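Local coordinates for mitochondrial ubiquitin ligase activator of NFKB 1 (Homo sapiens, PDB 6M2D), which acts as a RING-type E3 ligase of the mitochondrial outer membrane that transfers ubiquitin from an E2 enzyme to lysines of target proteins, at residues A[8-13]-A[26-31]. Numbering follows the deposited sequence.
Sequences VVCLSS and CSCTEC. With ZN (zinc ion), chain G.
C10, C28 and C31 meet at one zinc ion, their SG atoms lying 2.4, 2.4 and 2.3 Å from it; C7 supplies the fourth thiolate of this Cys4 site in the RING finger. C10 brings SG to the metal by holding it between its backbone N and carbonyl carbon (chi1 65°). Its CB also approaches SG of C31, at 3.5 Å. In the second shell, S12 N donates to SG of C10 and, at the helix N-cap, C31 N donates to SG of C28. Two van der Waals contacts flank the site: CB of V9 makes an apolar contact with CB of C31 at 3.9 Å, and CB of S13 lies 3.6 Å from CB of C28. Further out, V8 N donates to C26 O at 2.9 Å with an N-H...O angle of 175°, a nearly straight backbone bond tying the first zinc loop to the chain leading into helix 29-34. Both methyls of V8 lie to one side of that oxygen, CG2 at 3.4 Å from O of C26, and also meet CB of C26. An alanine in place of V8 would probably keep the backbone bond but open a gap beside CB of C26 on the V8 side. The two N-H...S bonds probably offset part of the negative charge that four thiolates gather around the zinc.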
# COMPACT_ATOMS: atom_id res chain seq x y z
N VAL A 8 0.64 -6.82 1.46
CA VAL A 8 1.56 -7.26 2.51
C VAL A 8 0.97 -7.11 3.91
O VAL A 8 1.58 -7.59 4.87
CB VAL A 8 2.91 -6.51 2.48
CG1 VAL A 8 3.52 -6.55 1.10
CG2 VAL A 8 2.73 -5.08 2.99
N VAL A 9 -0.18 -6.47 4.04
CA VAL A 9 -0.81 -6.22 5.33
C VAL A 9 -1.87 -7.27 5.65
O VAL A 9 -1.84 -7.88 6.72
CB VAL A 9 -1.40 -4.79 5.35
CG1 VAL A 9 -1.99 -4.47 6.73
CG2 VAL A 9 -0.33 -3.78 4.94
N CYS A 10 -2.84 -7.47 4.75
CA CYS A 10 -3.88 -8.46 5.00
C CYS A 10 -3.57 -9.82 4.40
O CYS A 10 -4.08 -10.84 4.89
CB CYS A 10 -5.23 -7.98 4.46
SG CYS A 10 -5.35 -7.78 2.64
N LEU A 11 -2.74 -9.87 3.35
CA LEU A 11 -2.49 -11.09 2.58
C LEU A 11 -3.76 -11.67 1.97
O LEU A 11 -3.81 -12.86 1.65
CB LEU A 11 -1.80 -12.16 3.43
CG LEU A 11 -0.30 -12.05 3.65
CD1 LEU A 11 0.13 -13.16 4.59
CD2 LEU A 11 0.48 -12.11 2.34
N SER A 12 -4.80 -10.84 1.78
CA SER A 12 -6.09 -11.32 1.30
C SER A 12 -6.59 -10.62 0.06
O SER A 12 -7.43 -11.20 -0.64
CB SER A 12 -7.16 -11.16 2.39
OG SER A 12 -6.87 -12.04 3.45
N SER A 13 -6.14 -9.40 -0.21
CA SER A 13 -6.44 -8.70 -1.44
C SER A 13 -5.15 -8.46 -2.21
O SER A 13 -4.06 -8.45 -1.63
CB SER A 13 -7.16 -7.36 -1.18
OG SER A 13 -8.43 -7.57 -0.56
N CYS A 26 2.59 -1.97 -2.15
CA CYS A 26 2.53 -3.08 -1.21
C CYS A 26 1.15 -3.34 -0.62
O CYS A 26 1.02 -4.32 0.11
CB CYS A 26 3.50 -2.86 -0.04
SG CYS A 26 3.23 -1.30 0.84
N SER A 27 0.14 -2.52 -0.89
CA SER A 27 -1.08 -2.61 -0.09
C SER A 27 -2.32 -2.53 -0.97
O SER A 27 -2.31 -1.92 -2.04
CB SER A 27 -1.11 -1.48 0.97
OG SER A 27 -2.41 -1.33 1.51
N CYS A 28 -3.40 -3.16 -0.49
CA CYS A 28 -4.71 -2.93 -1.07
C CYS A 28 -5.29 -1.64 -0.49
O CYS A 28 -4.74 -1.05 0.44
CB CYS A 28 -5.65 -4.10 -0.79
SG CYS A 28 -6.17 -4.24 0.95
N THR A 29 -6.44 -1.22 -1.04
CA THR A 29 -6.99 0.07 -0.63
C THR A 29 -7.58 0.01 0.77
O THR A 29 -7.46 0.97 1.54
CB THR A 29 -8.05 0.54 -1.63
OG1 THR A 29 -7.58 0.35 -2.97
CG2 THR A 29 -8.33 2.03 -1.43
N GLU A 30 -8.22 -1.11 1.13
CA GLU A 30 -8.83 -1.21 2.45
C GLU A 30 -7.78 -1.14 3.55
O GLU A 30 -7.98 -0.49 4.58
CB GLU A 30 -9.64 -2.51 2.56
CG GLU A 30 -11.14 -2.32 2.36
CD GLU A 30 -11.93 -3.60 2.57
OE1 GLU A 30 -11.40 -4.53 3.22
OE2 GLU A 30 -13.07 -3.68 2.06
N CYS A 31 -6.64 -1.79 3.34
CA CYS A 31 -5.60 -1.78 4.36
C CYS A 31 -4.99 -0.39 4.52
O CYS A 31 -4.66 0.02 5.63
CB CYS A 31 -4.54 -2.81 4.02
SG CYS A 31 -5.08 -4.48 4.47
ZN ZN G . -4.79 -5.47 2.42